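Local coordinates for protein chitinase A (Cycas revoluta, PDB 4MNK) that probably hydrolyses chitin as a plant class V chitinase of glycoside hydrolase family 18, binding oligomers of N-acetylglucosamine, at residues Lys53-Phe58 with Arg108-His113; Gly242-Leu247 with Ala262-Gly267; Glu158-His163 with Glu222-Ala227. All coordinates share one frame; numbering follows the deposited sequence. Where two conformers were deposited one is given.

Interaction 1 of 3, residues Lys53-Phe58 with Arg108-His113; sequences KTAEDF and RRYGFH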
loop_
_atom_site.group_PDB
_atom_site.type_symbol
_atom_site.label_atom_id
_atom_site.label_comp_id
_atom_site.label_asym_id
_atom_site.label_seq_id
_atom_site.Cartn_x
_atom_site.Cartn_y
_atom_site.Cartn_z
ATOM N N LYS A 53 -17.321 6.490 -14.589
ATOM C CA LYS A 53 -17.355 7.934 -14.345
ATOM C C LYS A 53 -16.431 8.335 -13.192
ATOM O O LYS A 53 -15.688 9.315 -13.292
ATOM C CB LYS A 53 -18.787 8.430 -14.106
ATOM C CG LYS A 53 -18.925 9.955 -14.054
ATOM C CD LYS A 53 -18.338 10.637 -15.287
ATOM C CE LYS A 53 -18.687 12.117 -15.329
ATOM N NZ LYS A 53 -17.770 12.869 -16.232
ATOM N N THR A 54 -16.466 7.561 -12.112
ATOM C CA THR A 54 -15.594 7.793 -10.960
ATOM C C THR A 54 -14.113 7.730 -11.354
ATOM O O THR A 54 -13.319 8.591 -10.959
ATOM C CB THR A 54 -15.916 6.795 -9.827
ATOM O OG1 THR A 54 -17.274 6.980 -9.407
ATOM C CG2 THR A 54 -14.992 6.995 -8.633
ATOM N N ALA A 55 -13.754 6.723 -12.145
ATOM C CA ALA A 55 -12.377 6.554 -12.609
ATOM C C ALA A 55 -11.922 7.708 -13.497
ATOM O O ALA A 55 -10.802 8.200 -13.357
ATOM C CB ALA A 55 -12.222 5.234 -13.333
ATOM N N GLU A 56 -12.795 8.140 -14.406
ATOM C CA GLU A 56 -12.481 9.251 -15.296
ATOM C C GLU A 56 -12.310 10.566 -14.535
ATOM O O GLU A 56 -11.397 11.343 -14.823
ATOM C CB GLU A 56 -13.571 9.410 -16.360
ATOM C CG GLU A 56 -13.332 10.599 -17.281
ATOM C CD GLU A 56 -14.498 10.929 -18.193
ATOM O OE1 GLU A 56 -14.332 11.861 -19.004
ATOM O OE2 GLU A 56 -15.563 10.283 -18.110
ATOM N N ASP A 57 -13.188 10.812 -13.568
ATOM C CA ASP A 57 -13.196 12.084 -12.856
ATOM C C ASP A 57 -12.105 12.194 -11.798
ATOM O O ASP A 57 -11.781 13.294 -11.357
ATOM C CB ASP A 57 -14.561 12.331 -12.204
ATOM C CG ASP A 57 -15.652 12.672 -13.208
ATOM O OD1 ASP A 57 -15.360 12.852 -14.412
ATOM O OD2 ASP A 57 -16.817 12.769 -12.773
ATOM N N PHE A 58 -11.542 11.055 -11.396
ATOM C CA PHE A 58 -10.571 11.003 -10.301
ATOM C C PHE A 58 -9.424 11.997 -10.483
ATOM O O PHE A 58 -9.153 12.810 -9.597
ATOM C CB PHE A 58 -10.026 9.579 -10.139
ATOM C CG PHE A 58 -9.036 9.429 -9.013
ATOM C CD1 PHE A 58 -9.475 9.278 -7.700
ATOM C CD2 PHE A 58 -7.665 9.420 -9.265
ATOM C CE1 PHE A 58 -8.570 9.131 -6.657
ATOM C CE2 PHE A 58 -6.751 9.275 -8.225
ATOM C CZ PHE A 58 -7.205 9.127 -6.919
ATOM N N ARG A 108 -4.271 5.474 -20.164
ATOM C CA ARG A 108 -4.462 6.595 -21.081
ATOM C C ARG A 108 -5.928 7.015 -21.180
ATOM O O ARG A 108 -6.225 8.208 -21.225
ATOM C CB ARG A 108 -3.902 6.279 -22.473
ATOM C CG ARG A 108 -2.388 6.076 -22.523
ATOM C CD ARG A 108 -1.625 7.272 -21.969
ATOM N NE ARG A 108 -0.198 7.175 -22.268
ATOM C CZ ARG A 108 0.749 7.911 -21.694
ATOM N NH1 ARG A 108 0.440 8.809 -20.764
ATOM N NH2 ARG A 108 2.016 7.740 -22.046
ATOM N N ARG A 109 -6.834 6.040 -21.187
ATOM C CA ARG A 109 -8.263 6.313 -21.345
ATOM C C ARG A 109 -8.851 7.172 -20.221
ATOM O O ARG A 109 -9.725 8.004 -20.471
ATOM C CB ARG A 109 -9.046 5.007 -21.490
ATOM C CG ARG A 109 -10.507 5.205 -21.840
ATOM C CD ARG A 109 -11.122 3.935 -22.404
ATOM N NE ARG A 109 -10.520 3.551 -23.678
ATOM C CZ ARG A 109 -9.760 2.475 -23.858
ATOM N NH1 ARG A 109 -9.255 2.212 -25.056
ATOM N NH2 ARG A 109 -9.509 1.657 -22.844
ATOM N N TYR A 110 -8.366 6.979 -18.995
ATOM C CA TYR A 110 -8.861 7.748 -17.855
ATOM C C TYR A 110 -7.949 8.890 -17.410
ATOM O O TYR A 110 -8.252 9.578 -16.439
ATOM C CB TYR A 110 -9.180 6.827 -16.673
ATOM C CG TYR A 110 -10.298 5.842 -16.927
ATOM C CD1 TYR A 110 -10.080 4.475 -16.807
ATOM C CD2 TYR A 110 -11.580 6.277 -17.274
ATOM C CE1 TYR A 110 -11.102 3.565 -17.034
ATOM C CE2 TYR A 110 -12.610 5.372 -17.509
ATOM C CZ TYR A 110 -12.360 4.019 -17.387
ATOM O OH TYR A 110 -13.366 3.113 -17.612
ATOM N N GLY A 111 -6.837 9.091 -18.111
ATOM C CA GLY A 111 -5.949 10.218 -17.829
ATOM C C GLY A 111 -5.009 10.018 -16.652
ATOM O O GLY A 111 -4.584 10.990 -16.022
ATOM N N PHE A 112 -4.684 8.760 -16.358
ATOM C CA PHE A 112 -3.681 8.423 -15.351
ATOM C C PHE A 112 -2.270 8.554 -15.909
ATOM O O PHE A 112 -2.047 8.379 -17.111
ATOM C CB PHE A 112 -3.910 7.005 -14.822
ATOM C CG PHE A 112 -5.123 6.881 -13.952
ATOM C CD1 PHE A 112 -5.056 7.219 -12.605
ATOM C CD2 PHE A 112 -6.334 6.441 -14.473
ATOM C CE1 PHE A 112 -6.177 7.114 -11.789
ATOM C CE2 PHE A 112 -7.461 6.334 -13.661
ATOM C CZ PHE A 112 -7.383 6.673 -12.320
ATOM N N HIS A 113 -1.318 8.845 -15.027
ATOM C CA HIS A 113 0.083 9.010 -15.421
ATOM C C HIS A 113 0.895 7.734 -15.251
ATOM O O HIS A 113 2.079 7.697 -15.586
ATOM C CB HIS A 113 0.741 10.139 -14.625
ATOM C CG HIS A 113 -0.015 11.426 -14.665
ATOM N ND1 HIS A 113 0.192 12.387 -15.630
ATOM C CD2 HIS A 113 -0.980 11.912 -13.851
ATOM C CE1 HIS A 113 -0.617 13.408 -15.410
ATOM N NE2 HIS A 113 -1.341 13.142 -14.337
HETATM O O HOH W 1 -8.626 9.829 -13.739
HETATM O O HOH W 2 -10.148 12.185 -17.101
#
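Ala55 and Tyr110 carry a helix-to-helix contact on the outer layer of the TIM barrel, where helix 52-63 packs against the C-terminal end of helix 93-110 and the turn that follows. The CA atoms of Glu56 and Tyr110 lie 4.7 Å apart, evidence that the backbones come close at this point. Between Tyr110 and Phe112 the chain turns at Gly111, whose positive phi (80°) belongs to a Schellman motif ending the helix.

Among the aromatic contacts, the clearest is a CH-pi interaction: Ala55 CB stands 3.9 Å from the centroid of the Tyr110 ring, only 3° off its normal, so the methyl sits over the middle of one face. Tyr110 reaches it with CG anti to its own carbonyl carbon (chi1 -64°), and the CD2 corner of the ring then meets Glu56 CB at 3.8 Å. Deeper in, the side chains of Phe58 and Phe112 cross at about a right angle, and Phe58 CD2 touches Phe112 CE1 at 3.7 Å. Tyr33 of strand 30-36 touches both Ala55 and Phe112, closing this group against the barrel wall.

On the outer surface of helix 52-63, Lys53 NZ forms a salt bridge to Asp57 OD1 at 3.0 Å, with a longer approach to Glu56. No direct hydrogen bond joins the segments; the polar link runs through water. Between the two backbones, water 1 is hydrogen-bonded to Ala55 O and Tyr110 O, each at 2.7 Å; water 2 binds Glu56 O just as closely and Tyr110 O at a longer 3.3 Å.

Interaction 2 of 3, residues Gly242-Leu247 with Ala262-Gly267; sequences GRSWLL and AGPVDG
An antiparallel strand pairing that gives way to a short loop joins Ser244 and Trp245 to Ala262-Gly267, in a region consistent with the insertion that follows the seventh barrel strand in family 18 class V chitinases. Trp245 and Ala262 form a non-hydrogen-bonded pair with CA atoms 4.6 Å apart and diverging side chains. Flanking them, Gly263 N donates to Ser244 O over 3.1 Å.

The loop is closed by a bond from Gly267 N to Gly263 O, and includes a cis peptide between Pro264 and Val265. Ser244 grips it with two donors. Its OG, placed between its own backbone N and carbonyl carbon (chi1 65°), donates to Pro264 O at 2.6 Å, a short bond in which OG stands 52° out of the carbonyl plane; its N donates to Gly267 O at 3.0 Å. Water 3 adds a third link by donating to both Ser244 O and Gly267 O. Leu246 lies against the start of the loop, with CG 3.4 Å from Ala262 O.

Arg243, a residue of the glycan pocket, bends at chi2 (-80°), which brings CD to 3.4 Å from Gly267 O. Its polar end is held outside this contact by a salt bridge from NE to Asp193. At the root of the same side chain, Arg243 CA makes a CA-H...O contact of 3.3 Å with the same Gly267 O that accepts from Ser244 N.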
loop_
_atom_site.group_PDB
_atom_site.type_symbol
_atom_site.label_atom_id
_atom_site.label_comp_id
_atom_site.label_asym_id
_atom_site.label_seq_id
_atom_site.Cartn_x
_atom_site.Cartn_y
_atom_site.Cartn_z
ATOM N N GLY A 242 -5.649 0.810 12.054
ATOM C CA GLY A 242 -5.032 0.011 13.099
ATOM C C GLY A 242 -5.621 -1.382 13.129
ATOM O O GLY A 242 -6.680 -1.630 12.549
ATOM N N ARG A 243 -4.918 -2.292 13.795
ATOM C CA ARG A 243 -5.415 -3.641 14.034
ATOM C C ARG A 243 -5.926 -3.736 15.463
ATOM O O ARG A 243 -5.268 -3.272 16.400
ATOM C CB ARG A 243 -4.323 -4.681 13.776
ATOM C CG ARG A 243 -3.950 -4.850 12.310
ATOM C CD ARG A 243 -4.956 -5.722 11.588
ATOM N NE ARG A 243 -4.754 -5.708 10.144
ATOM C CZ ARG A 243 -5.666 -6.096 9.259
ATOM N NH1 ARG A 243 -6.853 -6.532 9.665
ATOM N NH2 ARG A 243 -5.392 -6.045 7.964
ATOM N N SER A 244 -7.101 -4.335 15.622
ATOM C CA SER A 244 -7.772 -4.363 16.912
ATOM C C SER A 244 -7.989 -5.773 17.436
ATOM O O SER A 244 -8.142 -6.728 16.664
ATOM C CB SER A 244 -9.115 -3.639 16.821
ATOM O OG SER A 244 -9.983 -4.337 15.951
ATOM N N TRP A 245 -8.022 -5.870 18.761
ATOM C CA TRP A 245 -8.243 -7.115 19.479
ATOM C C TRP A 245 -9.303 -6.890 20.546
ATOM O O TRP A 245 -9.523 -5.757 20.993
ATOM C CB TRP A 245 -6.978 -7.522 20.229
ATOM C CG TRP A 245 -5.837 -8.104 19.452
ATOM C CD1 TRP A 245 -5.535 -9.428 19.312
ATOM C CD2 TRP A 245 -4.791 -7.384 18.788
ATOM N NE1 TRP A 245 -4.386 -9.580 18.579
ATOM C CE2 TRP A 245 -3.909 -8.342 18.243
ATOM C CE3 TRP A 245 -4.528 -6.025 18.577
ATOM C CZ2 TRP A 245 -2.772 -7.984 17.515
ATOM C CZ3 TRP A 245 -3.398 -5.671 17.842
ATOM C CH2 TRP A 245 -2.537 -6.649 17.320
ATOM N N LEU A 246 -9.933 -7.982 20.972
ATOM C CA LEU A 246 -10.694 -8.000 22.215
ATOM C C LEU A 246 -9.796 -8.572 23.305
ATOM O O LEU A 246 -9.207 -9.643 23.132
ATOM C CB LEU A 246 -11.970 -8.834 22.073
ATOM C CG LEU A 246 -13.001 -8.358 21.044
ATOM C CD1 LEU A 246 -14.170 -9.327 20.969
ATOM C CD2 LEU A 246 -13.495 -6.951 21.357
ATOM N N LEU A 247 -9.682 -7.849 24.415
ATOM C CA LEU A 247 -8.813 -8.251 25.518
ATOM C C LEU A 247 -9.423 -9.376 26.336
ATOM O O LEU A 247 -10.636 -9.405 26.564
ATOM C CB LEU A 247 -8.510 -7.059 26.429
ATOM C CG LEU A 247 -7.725 -5.893 25.820
ATOM C CD1 LEU A 247 -7.749 -4.701 26.758
ATOM C CD2 LEU A 247 -6.293 -6.293 25.493
ATOM N N ALA A 262 -10.841 -10.798 17.252
ATOM C CA ALA A 262 -10.833 -9.515 16.558
ATOM C C ALA A 262 -11.699 -8.476 17.250
ATOM O O ALA A 262 -12.827 -8.758 17.653
ATOM C CB ALA A 262 -11.288 -9.697 15.115
ATOM N N GLY A 263 -11.159 -7.269 17.387
ATOM C CA GLY A 263 -11.948 -6.126 17.824
ATOM C C GLY A 263 -12.703 -5.546 16.640
ATOM O O GLY A 263 -12.713 -6.137 15.557
ATOM N N PRO A 264 -13.344 -4.382 16.831
ATOM C CA PRO A 264 -14.031 -3.733 15.713
ATOM C C PRO A 264 -13.017 -3.124 14.739
ATOM O O PRO A 264 -11.938 -2.732 15.170
ATOM C CB PRO A 264 -14.836 -2.627 16.398
ATOM C CG PRO A 264 -14.069 -2.310 17.639
ATOM C CD PRO A 264 -13.436 -3.596 18.078
ATOM N N VAL A 265 -13.307 -3.077 13.438
ATOM C CA VAL A 265 -14.421 -3.760 12.798
ATOM C C VAL A 265 -13.798 -4.942 12.068
ATOM O O VAL A 265 -13.004 -4.756 11.140
ATOM C CB VAL A 265 -15.141 -2.831 11.788
ATOM C CG1 VAL A 265 -16.182 -3.598 10.971
ATOM C CG2 VAL A 265 -15.775 -1.644 12.506
ATOM N N ASP A 266 -14.133 -6.151 12.514
ATOM C CA ASP A 266 -13.496 -7.377 12.028
ATOM C C ASP A 266 -11.960 -7.274 12.065
ATOM O O ASP A 266 -11.267 -7.736 11.156
ATOM C CB ASP A 266 -14.007 -7.745 10.624
ATOM C CG ASP A 266 -13.785 -9.212 10.279
ATOM O OD1 ASP A 266 -13.452 -10.009 11.184
ATOM O OD2 ASP A 266 -13.949 -9.570 9.094
ATOM N N GLY A 267 -11.442 -6.644 13.118
ATOM C CA GLY A 267 -10.003 -6.573 13.351
ATOM C C GLY A 267 -9.275 -5.359 12.803
ATOM O O GLY A 267 -8.062 -5.251 12.967
HETATM O O HOH W 3 -6.671 -7.319 14.334
#

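Interaction 3 of 3, residues Glu158-His163 with Glu222-Ala227; sequences EAVYFH and ESFLAA. With NAG (2-acetamido-2-deoxy-beta-D-glucopyranose), chain C.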
loop_
_atom_site.group_PDB
_atom_site.type_symbol
_atom_site.label_atom_id
_atom_site.label_comp_id
_atom_site.label_asym_id
_atom_site.label_seq_id
_atom_site.Cartn_x
_atom_site.Cartn_y
_atom_site.Cartn_z
ATOM N N GLU A 158 4.855 -1.275 -8.302
ATOM C CA GLU A 158 4.166 -2.449 -7.780
ATOM C C GLU A 158 4.215 -2.470 -6.259
ATOM O O GLU A 158 5.134 -1.912 -5.649
ATOM C CB GLU A 158 4.748 -3.748 -8.350
ATOM C CG GLU A 158 6.015 -4.215 -7.649
ATOM C CD GLU A 158 6.670 -5.411 -8.304
ATOM O OE1 GLU A 158 7.363 -6.157 -7.581
ATOM O OE2 GLU A 158 6.500 -5.604 -9.528
ATOM N N ALA A 159 3.218 -3.113 -5.661
ATOM C CA ALA A 159 3.213 -3.377 -4.234
ATOM C C ALA A 159 4.147 -4.545 -3.954
ATOM O O ALA A 159 4.159 -5.537 -4.694
ATOM C CB ALA A 159 1.806 -3.704 -3.768
ATOM N N VAL A 160 4.938 -4.421 -2.892
ATOM C CA VAL A 160 5.776 -5.524 -2.440
ATOM C C VAL A 160 5.542 -5.815 -0.964
ATOM O O VAL A 160 5.189 -4.925 -0.183
ATOM C CB VAL A 160 7.297 -5.308 -2.729
ATOM C CG1 VAL A 160 7.554 -5.172 -4.226
ATOM C CG2 VAL A 160 7.851 -4.108 -1.977
ATOM N N TYR A 161 5.728 -7.080 -0.605
ATOM C CA TYR A 161 5.772 -7.536 0.776
ATOM C C TYR A 161 6.794 -6.698 1.546
ATOM O O TYR A 161 7.694 -6.103 0.944
ATOM C CB TYR A 161 6.169 -9.013 0.770
ATOM C CG TYR A 161 6.049 -9.758 2.082
ATOM C CD1 TYR A 161 7.159 -10.386 2.640
ATOM C CD2 TYR A 161 4.825 -9.866 2.745
ATOM C CE1 TYR A 161 7.063 -11.091 3.831
ATOM C CE2 TYR A 161 4.718 -10.565 3.941
ATOM C CZ TYR A 161 5.843 -11.175 4.476
ATOM O OH TYR A 161 5.760 -11.875 5.658
ATOM N N PHE A 162 6.659 -6.647 2.872
ATOM C CA PHE A 162 7.553 -5.826 3.693
ATOM C C PHE A 162 9.017 -6.239 3.562
ATOM O O PHE A 162 9.916 -5.425 3.775
ATOM C CB PHE A 162 7.113 -5.829 5.166
ATOM C CG PHE A 162 7.734 -6.922 5.999
ATOM C CD1 PHE A 162 7.235 -8.221 5.964
ATOM C CD2 PHE A 162 8.810 -6.641 6.839
ATOM C CE1 PHE A 162 7.805 -9.228 6.741
ATOM C CE2 PHE A 162 9.387 -7.640 7.615
ATOM C CZ PHE A 162 8.885 -8.935 7.570
ATOM N N HIS A 163 9.230 -7.504 3.196
ATOM C CA HIS A 163 10.551 -8.120 3.149
ATOM C C HIS A 163 10.873 -8.561 1.726
ATOM O O HIS A 163 9.976 -8.915 0.955
ATOM C CB HIS A 163 10.563 -9.333 4.079
ATOM C CG HIS A 163 11.928 -9.741 4.541
ATOM N ND1 HIS A 163 12.807 -10.442 3.745
ATOM C CD2 HIS A 163 12.548 -9.574 5.733
ATOM C CE1 HIS A 163 13.918 -10.677 4.422
ATOM N NE2 HIS A 163 13.786 -10.161 5.631
ATOM N N GLU A 222 15.760 -2.963 5.355
ATOM C CA GLU A 222 17.141 -3.458 5.364
ATOM C C GLU A 222 17.334 -4.587 4.346
ATOM O O GLU A 222 18.338 -4.619 3.632
ATOM C CB GLU A 222 17.544 -3.945 6.765
ATOM C CG GLU A 222 17.716 -2.848 7.828
ATOM C CD GLU A 222 19.016 -2.067 7.700
ATOM O OE1 GLU A 222 19.046 -0.883 8.104
ATOM O OE2 GLU A 222 20.010 -2.631 7.200
ATOM N N SER A 223 16.363 -5.498 4.269
ATOM C CA SER A 223 16.466 -6.663 3.385
ATOM C C SER A 223 16.487 -6.294 1.903
ATOM O O SER A 223 17.229 -6.891 1.123
ATOM C CB SER A 223 15.367 -7.693 3.683
ATOM O OG SER A 223 14.102 -7.305 3.167
ATOM N N PHE A 224 15.677 -5.311 1.516
ATOM C CA PHE A 224 15.686 -4.826 0.137
ATOM C C PHE A 224 17.004 -4.132 -0.207
ATOM O O PHE A 224 17.564 -4.348 -1.281
ATOM C CB PHE A 224 14.508 -3.885 -0.123
ATOM C CG PHE A 224 13.201 -4.595 -0.341
ATOM C CD1 PHE A 224 12.254 -4.656 0.674
ATOM C CD2 PHE A 224 12.917 -5.203 -1.562
ATOM C CE1 PHE A 224 11.038 -5.313 0.474
ATOM C CE2 PHE A 224 11.706 -5.863 -1.772
ATOM C CZ PHE A 224 10.765 -5.917 -0.750
ATOM N N LEU A 225 17.493 -3.310 0.718
ATOM C CA LEU A 225 18.747 -2.585 0.520
ATOM C C LEU A 225 19.955 -3.516 0.457
ATOM O O LEU A 225 20.851 -3.316 -0.365
ATOM C CB LEU A 225 18.929 -1.522 1.605
ATOM C CG LEU A 225 17.900 -0.386 1.548
ATOM C CD1 LEU A 225 17.973 0.474 2.794
ATOM C CD2 LEU A 225 18.084 0.459 0.302
ATOM N N ALA A 226 19.956 -4.541 1.308
ATOM C CA ALA A 226 21.035 -5.534 1.337
ATOM C C ALA A 226 21.077 -6.368 0.059
ATOM O O ALA A 226 22.148 -6.805 -0.367
ATOM C CB ALA A 226 20.897 -6.435 2.551
ATOM N N ALA A 227 19.910 -6.586 -0.546
ATOM C CA ALA A 227 19.811 -7.311 -1.811
ATOM C C ALA A 227 20.326 -6.481 -2.987
ATOM O O ALA A 227 20.659 -7.030 -4.039
ATOM C CB ALA A 227 18.377 -7.758 -2.059
HETATM C C1 NAG C . 0.704 -12.648 8.814
HETATM C C2 NAG C . 0.762 -11.560 7.740
HETATM C C3 NAG C . -0.546 -10.773 7.635
HETATM C C4 NAG C . -1.769 -11.688 7.603
HETATM C C5 NAG C . -1.672 -12.778 8.678
HETATM C C6 NAG C . -2.826 -13.775 8.589
HETATM C C7 NAG C . 3.082 -10.815 7.465
HETATM C C8 NAG C . 4.118 -9.790 7.820
HETATM N N2 NAG C . 1.866 -10.649 7.992
HETATM O O3 NAG C . -0.508 -9.970 6.475
HETATM O O4 NAG C . -2.933 -10.910 7.802
HETATM O O5 NAG C . -0.432 -13.469 8.604
HETATM O O6 NAG C . -2.770 -14.486 7.371
HETATM O O7 NAG C . 3.374 -11.760 6.727
#
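Phe224 and Val160 form the buried part of this contact, with the ring of Phe224 reaching from helix 217-227 to Val160 of strand 155-161. The two side chains approach from opposite directions, and Val160 CG2 meets Phe224 CZ at 3.6 Å. The rim of the same ring lies against backbone: Tyr161 O sits in the ring plane, 3.5 Å from CE1, and Phe162 O is also near the edge.

His163 and Ser223, by contrast, are partly exposed and share no clear hydrogen bond, though they touch just as closely. With CG anti to the backbone N (chi1 -158°), the imidazole swings back to Ser223 although the bond to CB leads away. Ser223 CB makes a CH-pi contact 3.6 Å from the ring centroid, and OG lies over the same ring. The clear polar partners are elsewhere: Lys165 N for His163 ND1, Gln164 N and Gly220 O for Ser223 OG.

Facing the ligand, Tyr161 OH donates at 2.6 Å to the acetamido oxygen O7 of N-acetylglucosamine; this oxygen lies at the edge of the phenol ring and in its plane. Val160 also packs on Val187 and Val189 of strand 186-190, while Phe224 touches Leu234 at the start of strand 234-247.

The three contacts do not touch: their centres lie about 35 Å (1 and 2), 30 Å (1 and 3) and 28 Å (2 and 3) apart, their nearest atoms about 21, 12 and 12 Å. Interactions 2 and 3 adjoin bound sugar: the Arg243 side chain is about 4 Å from an N-acetylglucosamine, and Tyr161 bonds directly to one. Asp193 relates the two: its carboxylate pairs with Arg243 NE, and its backbone O is hydrogen-bonded to the sugar that Tyr161 OH holds. Interaction 1 is peripheral, the Phe58 side chain about 13 Å from a bound N-acetylglucosamine, yet segment 108-113 runs into strand 114-119, which carries Asp118 and leads directly to Glu120; both line the glycan pocket and belong to the family 18 DxDxE motif.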